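PDB 2I5I: carbohydrate deacetylase from Enterococcus faecalis, which probably removes acetyl groups from acetylated carbohydrates as a step in breaking down oligosaccharides, with magnesium as cofactor. Local coordinates for residues A[59-69]-A[122-133]; A[150-158]-A[255-263]. One frame throughout, in Å; residues are numbered along the deposited sequence.

Interaction 1 of 2, residues A[59-69]-A[122-133]; sequences LAIGVHLTLTL and RRPDHIDSHHNV
Val63, His64 and Leu65 pair in parallel with Ile127, Asp128 and Ser129, the axes of strands 60-65 and 127-129 coming within 4.5 Å at an angle of 29°. Backbone hydrogen bonds continue beyond the paired residues, from Asp125 N to Ile61 O at one end to His130 N to Leu65 O at the other, and include Val63 N to His126 O at 2.8 Å. On one face Val63 CG1 lies alongside Ile127 CG1, 3.7 Å away, while Leu65 CD1 meets the other branch of the same isoleucine, CG2, at 3.5 Å. On the opposite face His64 and Asp128 meet. Here His64 ND1 reaches Asp128 OD1 over 2.6 Å in a nearly straight bond (178°), in the plane of the ring but from above that of the carboxylate. Asp128 CG sits between its own backbone N and carbonyl carbon (chi1 74°), which turns the carboxylate toward the ring; Thr37 takes its other oxygen. This grip fixes the ring's rotation and presents NE2 to a water at 2.7 Å, which His130 ND1 also holds, again at 2.7 Å. Leu69 CD1 covers one face of the His130 ring, a CH-pi contact 4.1 Å from the centroid. His130 is a predicted magnesium ligand; together with His64 and Asp13 it may form a metal site, consistent with the Asp-His-His site of YdjC-type deacetylases at the strand ends of a parallel sheet.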
loop_
_atom_site.group_PDB
_atom_site.type_symbol
_atom_site.label_atom_id
_atom_site.label_comp_id
_atom_site.label_asym_id
_atom_site.label_seq_id
_atom_site.Cartn_x
_atom_site.Cartn_y
_atom_site.Cartn_z
ATOM N N LEU A 59 -11.763 2.260 9.853
ATOM C CA LEU A 59 -12.614 1.558 10.827
ATOM C C LEU A 59 -12.035 1.610 12.231
ATOM O O LEU A 59 -10.873 1.275 12.445
ATOM C CB LEU A 59 -12.833 0.120 10.372
ATOM C CG LEU A 59 -13.580 -0.816 11.322
ATOM C CD1 LEU A 59 -14.971 -0.281 11.612
ATOM C CD2 LEU A 59 -13.667 -2.229 10.766
ATOM N N ALA A 60 -12.867 2.046 13.187
ATOM C CA ALA A 60 -12.385 2.089 14.571
ATOM C C ALA A 60 -12.523 0.713 15.205
ATOM O O ALA A 60 -13.486 -0.025 14.988
ATOM C CB ALA A 60 -13.119 3.165 15.350
ATOM N N ILE A 61 -11.523 0.321 16.004
ATOM C CA ILE A 61 -11.487 -1.026 16.538
ATOM C C ILE A 61 -11.132 -1.084 18.033
ATOM O O ILE A 61 -10.100 -0.548 18.424
ATOM C CB ILE A 61 -10.462 -1.894 15.773
ATOM C CG1 ILE A 61 -10.716 -1.877 14.262
ATOM C CG2 ILE A 61 -10.422 -3.305 16.321
ATOM C CD1 ILE A 61 -9.676 -2.679 13.497
ATOM N N GLY A 62 -11.988 -1.736 18.801
ATOM C CA GLY A 62 -11.809 -1.964 20.228
ATOM C C GLY A 62 -11.580 -3.438 20.503
ATOM O O GLY A 62 -11.572 -4.291 19.600
ATOM N N VAL A 63 -11.397 -3.768 21.789
ATOM C CA VAL A 63 -11.078 -5.148 22.160
ATOM C C VAL A 63 -12.307 -5.837 22.756
ATOM O O VAL A 63 -12.950 -5.332 23.683
ATOM C CB VAL A 63 -9.869 -5.219 23.108
ATOM C CG1 VAL A 63 -10.074 -4.375 24.369
ATOM C CG2 VAL A 63 -9.539 -6.652 23.501
ATOM N N HIS A 64 -12.640 -6.994 22.189
ATOM C CA HIS A 64 -13.740 -7.853 22.558
ATOM C C HIS A 64 -13.271 -8.912 23.556
ATOM O O HIS A 64 -12.788 -9.986 23.201
ATOM C CB HIS A 64 -14.310 -8.535 21.316
ATOM C CG HIS A 64 -15.780 -8.804 21.340
ATOM N ND1 HIS A 64 -16.700 -7.927 21.849
ATOM C CD2 HIS A 64 -16.507 -9.854 20.901
ATOM C CE1 HIS A 64 -17.921 -8.406 21.737
ATOM N NE2 HIS A 64 -17.834 -9.592 21.159
ATOM N N LEU A 65 -13.370 -8.600 24.859
ATOM C CA LEU A 65 -12.947 -9.582 25.860
ATOM C C LEU A 65 -13.924 -10.749 25.931
ATOM O O LEU A 65 -15.097 -10.559 25.617
ATOM C CB LEU A 65 -12.845 -8.923 27.237
ATOM C CG LEU A 65 -11.887 -7.739 27.376
ATOM C CD1 LEU A 65 -12.157 -7.109 28.746
ATOM C CD2 LEU A 65 -10.437 -8.132 27.228
ATOM N N THR A 66 -13.468 -11.933 26.336
ATOM C CA THR A 66 -14.308 -13.100 26.465
ATOM C C THR A 66 -13.886 -14.052 27.586
ATOM O O THR A 66 -12.722 -14.156 27.986
ATOM C CB THR A 66 -14.349 -13.909 25.134
ATOM O OG1 THR A 66 -15.337 -14.938 25.235
ATOM C CG2 THR A 66 -13.005 -14.539 24.880
ATOM N N LEU A 67 -14.903 -14.740 28.084
ATOM C CA LEU A 67 -14.775 -15.850 28.993
ATOM C C LEU A 67 -15.530 -17.077 28.487
ATOM O O LEU A 67 -15.525 -18.111 29.142
ATOM C CB LEU A 67 -15.329 -15.493 30.383
ATOM C CG LEU A 67 -14.519 -14.463 31.169
ATOM C CD1 LEU A 67 -15.215 -14.099 32.475
ATOM C CD2 LEU A 67 -13.112 -14.959 31.451
ATOM N N THR A 68 -16.186 -16.968 27.325
ATOM C CA THR A 68 -17.164 -17.981 26.937
ATOM C C THR A 68 -17.115 -18.309 25.448
ATOM O O THR A 68 -18.041 -18.918 24.917
ATOM C CB THR A 68 -18.597 -17.485 27.266
ATOM O OG1 THR A 68 -18.853 -16.311 26.483
ATOM C CG2 THR A 68 -18.757 -17.055 28.713
ATOM N N LEU A 69 -16.061 -17.896 24.749
ATOM C CA LEU A 69 -16.008 -18.096 23.298
ATOM C C LEU A 69 -15.972 -19.599 23.002
ATOM O O LEU A 69 -15.066 -20.326 23.404
ATOM C CB LEU A 69 -14.838 -17.386 22.659
ATOM C CG LEU A 69 -14.646 -17.420 21.144
ATOM C CD1 LEU A 69 -15.724 -16.636 20.418
ATOM C CD2 LEU A 69 -13.281 -16.854 20.762
ATOM N N ARG A 122 -1.449 -1.914 17.483
ATOM C CA ARG A 122 -2.493 -0.936 17.668
ATOM C C ARG A 122 -3.090 -1.047 19.084
ATOM O O ARG A 122 -3.287 -2.138 19.591
ATOM C CB ARG A 122 -3.664 -1.080 16.716
ATOM C CG ARG A 122 -3.764 -0.241 15.464
ATOM C CD ARG A 122 -4.901 -0.801 14.608
ATOM N NE ARG A 122 -6.131 -0.017 14.682
ATOM C CZ ARG A 122 -7.096 0.009 13.775
ATOM N NH1 ARG A 122 -7.013 -0.722 12.666
ATOM N NH2 ARG A 122 -8.175 0.775 13.954
ATOM N N ARG A 123 -3.373 0.132 19.634
ATOM C CA ARG A 123 -4.084 0.182 20.908
ATOM C C ARG A 123 -5.565 0.007 20.658
ATOM O O ARG A 123 -6.077 0.674 19.748
ATOM C CB ARG A 123 -3.806 1.547 21.548
ATOM C CG ARG A 123 -4.200 1.653 23.014
ATOM C CD ARG A 123 -3.537 2.901 23.616
ATOM N NE ARG A 123 -3.683 2.796 25.069
ATOM C CZ ARG A 123 -2.761 2.302 25.878
ATOM N NH1 ARG A 123 -1.578 1.839 25.506
ATOM N NH2 ARG A 123 -3.061 2.283 27.174
ATOM N N PRO A 124 -6.317 -0.782 21.407
ATOM C CA PRO A 124 -7.767 -0.753 21.190
ATOM C C PRO A 124 -8.290 0.639 21.519
ATOM O O PRO A 124 -7.684 1.349 22.330
ATOM C CB PRO A 124 -8.284 -1.776 22.186
ATOM C CG PRO A 124 -7.199 -2.001 23.174
ATOM C CD PRO A 124 -5.902 -1.669 22.499
ATOM N N ASP A 125 -9.390 1.100 20.932
ATOM C CA ASP A 125 -9.905 2.413 21.339
ATOM C C ASP A 125 -10.941 2.264 22.450
ATOM O O ASP A 125 -11.435 3.257 23.021
ATOM C CB ASP A 125 -10.440 3.138 20.105
ATOM C CG ASP A 125 -11.754 2.641 19.555
ATOM O OD1 ASP A 125 -12.156 1.535 19.964
ATOM O OD2 ASP A 125 -12.374 3.356 18.726
ATOM N N HIS A 126 -11.321 1.027 22.771
ATOM C CA HIS A 126 -12.297 0.757 23.820
ATOM C C HIS A 126 -12.390 -0.735 24.104
ATOM O O HIS A 126 -11.748 -1.563 23.455
ATOM C CB HIS A 126 -13.659 1.330 23.459
ATOM C CG HIS A 126 -14.556 0.562 22.559
ATOM N ND1 HIS A 126 -14.385 0.544 21.193
ATOM C CD2 HIS A 126 -15.649 -0.203 22.801
ATOM C CE1 HIS A 126 -15.341 -0.198 20.651
ATOM N NE2 HIS A 126 -16.131 -0.683 21.597
ATOM N N ILE A 127 -13.195 -1.051 25.107
ATOM C CA ILE A 127 -13.387 -2.393 25.608
ATOM C C ILE A 127 -14.862 -2.745 25.661
ATOM O O ILE A 127 -15.719 -1.951 26.047
ATOM C CB ILE A 127 -12.809 -2.565 27.045
ATOM C CG1 ILE A 127 -11.310 -2.330 27.138
ATOM C CG2 ILE A 127 -13.178 -3.920 27.619
ATOM C CD1 ILE A 127 -10.785 -2.240 28.553
ATOM N N ASP A 128 -15.183 -3.974 25.290
ATOM C CA ASP A 128 -16.518 -4.532 25.452
ATOM C C ASP A 128 -16.335 -6.029 25.658
ATOM O O ASP A 128 -15.179 -6.446 25.796
ATOM C CB ASP A 128 -17.419 -4.174 24.295
ATOM C CG ASP A 128 -17.139 -4.917 22.997
ATOM O OD1 ASP A 128 -16.152 -5.664 22.912
ATOM O OD2 ASP A 128 -17.941 -4.719 22.055
ATOM N N SER A 129 -17.400 -6.831 25.641
ATOM C CA SER A 129 -17.194 -8.253 25.849
ATOM C C SER A 129 -18.210 -9.109 25.097
ATOM O O SER A 129 -19.392 -8.742 24.956
ATOM C CB SER A 129 -17.350 -8.614 27.353
ATOM O OG SER A 129 -18.769 -8.492 27.468
ATOM N N HIS A 130 -17.688 -10.249 24.672
ATOM C CA HIS A 130 -18.443 -11.323 24.050
ATOM C C HIS A 130 -19.504 -11.819 25.018
ATOM O O HIS A 130 -19.169 -12.025 26.192
ATOM C CB HIS A 130 -17.500 -12.460 23.689
ATOM C CG HIS A 130 -18.112 -13.586 22.925
ATOM N ND1 HIS A 130 -18.646 -13.430 21.666
ATOM C CD2 HIS A 130 -18.261 -14.894 23.239
ATOM C CE1 HIS A 130 -19.110 -14.596 21.234
ATOM N NE2 HIS A 130 -18.889 -15.503 22.172
ATOM N N HIS A 131 -20.726 -11.968 24.548
ATOM C CA HIS A 131 -21.833 -12.413 25.384
ATOM C C HIS A 131 -22.121 -11.433 26.520
ATOM O O HIS A 131 -22.777 -11.830 27.493
ATOM C CB HIS A 131 -21.521 -13.795 25.968
ATOM C CG HIS A 131 -21.533 -14.870 24.910
ATOM N ND1 HIS A 131 -21.138 -16.161 25.163
ATOM C CD2 HIS A 131 -21.883 -14.838 23.598
ATOM C CE1 HIS A 131 -21.247 -16.879 24.061
ATOM N NE2 HIS A 131 -21.704 -16.105 23.082
ATOM N N ASN A 132 -21.626 -10.206 26.387
ATOM C CA ASN A 132 -21.777 -9.188 27.426
ATOM C C ASN A 132 -21.459 -9.730 28.815
ATOM O O ASN A 132 -22.197 -9.415 29.764
ATOM C CB ASN A 132 -23.189 -8.599 27.446
ATOM C CG ASN A 132 -23.219 -7.213 28.071
ATOM O OD1 ASN A 132 -22.257 -6.458 27.972
ATOM N ND2 ASN A 132 -24.334 -6.890 28.712
ATOM N N VAL A 133 -20.396 -10.522 28.953
ATOM C CA VAL A 133 -20.070 -11.110 30.247
ATOM C C VAL A 133 -19.602 -10.124 31.317
ATOM O O VAL A 133 -19.733 -10.479 32.505
ATOM C CB VAL A 133 -19.023 -12.247 30.087
ATOM C CG1 VAL A 133 -19.697 -13.422 29.367
ATOM C CG2 VAL A 133 -17.759 -11.800 29.386
HETATM O O HOH W 1 -8.917 0.060 10.597
HETATM O O HOH W 2 -7.471 -0.086 17.520
HETATM O O HOH W 3 -9.111 2.228 16.330
HETATM O O HOH W 4 -19.898 -11.253 20.660
HETATM O O HOH W 5 -17.376 -14.021 26.853
#

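Interaction 2 of 2, residues A[150-158]-A[255-263]; sequences KYQLPLRNA and LANYESLAM
Selenomethionine Met263, the C-terminal residue, lies across the turn at Gln152-Leu153, and its side chain can be followed atom by atom. CB starts over the Gln152 carbonyl, 3.8 Å from its O, with the amide oxygen OE1 of Gln152 at a similar range. Through CG the chain runs on to the selenium, which settles against the peptide leading into Pro154, 3.3 Å from Leu153 O and 3.5 Å from Pro154 N. A bend at SE brings Met263 CE back to within 4.0 Å of Gln152 CA and over the face of the Gln152 side-chain amide, whose NE2 hydrogen-bonds to Arg149 O; the two side chains cross at about a right angle. One water ties the backbones together, giving a hydrogen to Gln152 O and accepting one from Met263 N.

Pro154 fills the middle. Its CB and CG press on Leu261 O, CB also meeting Leu261 CB, and CG comes to the edge of the Tyr258 ring, 3.8 Å from CD2. The tyrosine continues past the proline until OH stands 3.2 Å from Arg156 CA. That hydroxyl bonds to Glu210, which also forms a salt bridge with Arg156, as does Asp12.

Both backbones are shaped by local motifs. A Schellman motif with Gln152 at positive phi ends helix 138-151, and an Asx turn from Asn257 OD1 to Glu259 N begins the 3-10 turn 258-260. The contact is largely apolar packing, with one water bridge, of the chain's C-terminal tail on the loop that leaves a helix of the alpha/beta fold.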
loop_
_atom_site.group_PDB
_atom_site.type_symbol
_atom_site.label_atom_id
_atom_site.label_comp_id
_atom_site.label_asym_id
_atom_site.label_seq_id
_atom_site.Cartn_x
_atom_site.Cartn_y
_atom_site.Cartn_z
ATOM N N LYS A 150 -6.813 0.914 34.186
ATOM C CA LYS A 150 -5.423 0.520 34.041
ATOM C C LYS A 150 -4.907 0.872 32.645
ATOM O O LYS A 150 -3.763 1.321 32.528
ATOM C CB LYS A 150 -5.227 -0.967 34.300
ATOM C CG LYS A 150 -3.811 -1.454 34.055
ATOM C CD LYS A 150 -3.773 -2.974 33.957
ATOM C CE LYS A 150 -2.350 -3.498 33.924
ATOM N NZ LYS A 150 -2.247 -4.869 34.507
ATOM N N TYR A 151 -5.773 0.663 31.651
ATOM C CA TYR A 151 -5.316 0.982 30.297
ATOM C C TYR A 151 -5.914 2.284 29.804
ATOM O O TYR A 151 -5.587 2.740 28.709
ATOM C CB TYR A 151 -5.633 -0.183 29.335
ATOM C CG TYR A 151 -4.763 -1.380 29.619
ATOM C CD1 TYR A 151 -3.491 -1.469 29.057
ATOM C CD2 TYR A 151 -5.170 -2.421 30.427
ATOM C CE1 TYR A 151 -2.676 -2.557 29.307
ATOM C CE2 TYR A 151 -4.374 -3.507 30.685
ATOM C CZ TYR A 151 -3.119 -3.578 30.117
ATOM O OH TYR A 151 -2.336 -4.676 30.388
ATOM N N GLN A 152 -6.772 2.912 30.616
ATOM C CA GLN A 152 -7.284 4.224 30.243
ATOM C C GLN A 152 -8.070 4.164 28.939
ATOM O O GLN A 152 -7.787 4.891 27.996
ATOM C CB GLN A 152 -6.162 5.256 30.111
ATOM C CG GLN A 152 -5.629 5.763 31.436
ATOM C CD GLN A 152 -6.691 6.401 32.315
ATOM O OE1 GLN A 152 -7.142 7.520 32.068
ATOM N NE2 GLN A 152 -7.102 5.652 33.332
ATOM N N LEU A 153 -9.038 3.275 28.939
ATOM C CA LEU A 153 -9.945 3.044 27.829
ATOM C C LEU A 153 -11.394 3.135 28.277
ATOM O O LEU A 153 -11.684 2.659 29.381
ATOM C CB LEU A 153 -9.741 1.632 27.264
ATOM C CG LEU A 153 -8.336 1.395 26.707
ATOM C CD1 LEU A 153 -8.116 -0.094 26.501
ATOM C CD2 LEU A 153 -8.137 2.197 25.430
ATOM N N PRO A 154 -12.240 3.727 27.446
ATOM C CA PRO A 154 -13.675 3.739 27.729
ATOM C C PRO A 154 -14.204 2.311 27.560
ATOM O O PRO A 154 -13.586 1.493 26.864
ATOM C CB PRO A 154 -14.263 4.671 26.685
ATOM C CG PRO A 154 -13.259 4.652 25.580
ATOM C CD PRO A 154 -11.916 4.442 26.203
ATOM N N LEU A 155 -15.329 2.053 28.197
ATOM C CA LEU A 155 -15.905 0.730 28.302
ATOM C C LEU A 155 -17.367 0.731 27.913
ATOM O O LEU A 155 -18.109 1.639 28.314
ATOM C CB LEU A 155 -15.770 0.261 29.766
ATOM C CG LEU A 155 -16.468 -1.030 30.133
ATOM C CD1 LEU A 155 -15.807 -2.208 29.401
ATOM C CD2 LEU A 155 -16.435 -1.300 31.629
ATOM N N ARG A 156 -17.798 -0.274 27.164
ATOM C CA ARG A 156 -19.175 -0.387 26.743
ATOM C C ARG A 156 -20.119 -0.331 27.962
ATOM O O ARG A 156 -19.815 -0.983 28.963
ATOM C CB ARG A 156 -19.414 -1.712 26.002
ATOM C CG ARG A 156 -20.884 -1.975 25.736
ATOM C CD ARG A 156 -21.055 -3.286 24.979
ATOM N NE ARG A 156 -20.949 -3.037 23.536
ATOM C CZ ARG A 156 -21.033 -4.017 22.631
ATOM N NH1 ARG A 156 -21.205 -5.266 23.014
ATOM N NH2 ARG A 156 -20.941 -3.763 21.324
ATOM N N ASN A 157 -21.212 0.393 27.819
ATOM C CA ASN A 157 -22.245 0.423 28.866
ATOM C C ASN A 157 -22.794 -0.983 29.043
ATOM O O ASN A 157 -23.387 -1.571 28.134
ATOM C CB ASN A 157 -23.296 1.438 28.481
ATOM C CG ASN A 157 -24.523 1.517 29.352
ATOM O OD1 ASN A 157 -24.938 0.541 29.976
ATOM N ND2 ASN A 157 -25.086 2.722 29.355
ATOM N N ALA A 158 -22.624 -1.528 30.240
ATOM C CA ALA A 158 -23.045 -2.886 30.524
ATOM C C ALA A 158 -24.512 -3.109 30.823
ATOM O O ALA A 158 -24.925 -4.283 30.950
ATOM C CB ALA A 158 -22.215 -3.363 31.730
ATOM N N LEU A 255 -22.770 10.086 13.210
ATOM C CA LEU A 255 -22.219 8.739 13.408
ATOM C C LEU A 255 -20.800 8.807 13.938
ATOM O O LEU A 255 -19.896 9.312 13.285
ATOM C CB LEU A 255 -22.257 7.929 12.106
ATOM C CG LEU A 255 -23.617 7.350 11.718
ATOM C CD1 LEU A 255 -23.562 6.727 10.319
ATOM C CD2 LEU A 255 -24.089 6.310 12.733
ATOM N N ALA A 256 -20.606 8.255 15.135
ATOM C CA ALA A 256 -19.352 8.370 15.846
ATOM C C ALA A 256 -18.731 7.047 16.237
ATOM O O ALA A 256 -19.252 5.961 15.996
ATOM C CB ALA A 256 -19.632 9.200 17.109
ATOM N N ASN A 257 -17.583 7.142 16.903
ATOM C CA ASN A 257 -16.868 5.967 17.392
ATOM C C ASN A 257 -16.389 6.259 18.811
ATOM O O ASN A 257 -16.719 7.353 19.293
ATOM C CB ASN A 257 -15.717 5.573 16.468
ATOM C CG ASN A 257 -14.748 6.705 16.208
ATOM O OD1 ASN A 257 -14.331 7.414 17.131
ATOM N ND2 ASN A 257 -14.405 6.856 14.933
ATOM N N TYR A 258 -15.704 5.330 19.456
ATOM C CA TYR A 258 -15.293 5.557 20.851
ATOM C C TYR A 258 -14.173 6.566 20.994
ATOM O O TYR A 258 -13.753 6.860 22.123
ATOM C CB TYR A 258 -14.909 4.238 21.537
ATOM C CG TYR A 258 -16.043 3.479 22.189
ATOM C CD1 TYR A 258 -16.937 2.702 21.481
ATOM C CD2 TYR A 258 -16.235 3.523 23.570
ATOM C CE1 TYR A 258 -17.983 2.000 22.060
ATOM C CE2 TYR A 258 -17.265 2.827 24.163
ATOM C CZ TYR A 258 -18.146 2.064 23.439
ATOM O OH TYR A 258 -19.152 1.381 24.066
ATOM N N GLU A 259 -13.628 7.162 19.935
ATOM C CA GLU A 259 -12.730 8.297 20.052
ATOM C C GLU A 259 -13.458 9.465 20.736
ATOM O O GLU A 259 -12.836 10.354 21.309
ATOM C CB GLU A 259 -12.214 8.804 18.697
ATOM C CG GLU A 259 -11.195 7.923 18.000
ATOM C CD GLU A 259 -9.935 7.672 18.808
ATOM O OE1 GLU A 259 -9.512 8.546 19.608
ATOM O OE2 GLU A 259 -9.348 6.575 18.655
ATOM N N SER A 260 -14.777 9.476 20.680
ATOM C CA SER A 260 -15.637 10.480 21.278
ATOM C C SER A 260 -15.710 10.327 22.804
ATOM O O SER A 260 -16.244 11.203 23.495
ATOM C CB SER A 260 -17.053 10.395 20.718
ATOM O OG SER A 260 -17.714 9.231 21.192
ATOM N N LEU A 261 -15.160 9.231 23.302
ATOM C CA LEU A 261 -15.124 8.871 24.708
ATOM C C LEU A 261 -13.723 8.587 25.232
ATOM O O LEU A 261 -13.567 7.917 26.251
ATOM C CB LEU A 261 -15.983 7.622 24.954
ATOM C CG LEU A 261 -17.487 7.775 24.708
ATOM C CD1 LEU A 261 -18.167 6.416 24.788
ATOM C CD2 LEU A 261 -18.094 8.779 25.682
ATOM N N ALA A 262 -12.701 9.102 24.568
ATOM C CA ALA A 262 -11.322 8.923 24.933
ATOM C C ALA A 262 -11.057 9.604 26.287
ATOM O O ALA A 262 -11.590 10.688 26.533
ATOM C CB ALA A 262 -10.388 9.476 23.886
HETATM N N MSE A 263 -10.267 8.907 27.061
HETATM C CA MSE A 263 -9.903 9.188 28.439
HETATM C C MSE A 263 -8.606 9.957 28.594
HETATM O O MSE A 263 -7.487 9.557 28.241
HETATM O OXT MSE A 263 -8.805 11.063 29.150
HETATM C CB MSE A 263 -9.866 7.856 29.217
HETATM C CG MSE A 263 -11.295 7.594 29.712
HETATM SE SE MSE A 263 -11.612 5.891 30.118
HETATM C CE MSE A 263 -10.709 5.679 31.643
HETATM O O HOH W 6 -8.753 6.559 26.176
#

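How the interactions relate
Interactions 1 and 2 touch, their centres 11 Å apart. Past helix 138-151 the chain returns beside strand 127-129: Ile127 O and Arg156 N, 2.9 Å apart, probably form a hydrogen bond, as do Arg123 NH2 and Tyr151 O at 3.0 Å. The His126 ring stacks on Tyr258, so Tyr258 of the C-terminal tail also reaches interaction 1. The Arg156 side chain comes within about 8 Å of that of His130 and makes a long, weak ion pair with Asp128, so interaction 2 reaches the neighbourhood of the predicted metal site through Arg156. Arg123 also forms a salt bridge with Glu259 of a neighbouring subunit, joining interaction 1 of one subunit to interaction 2 of another.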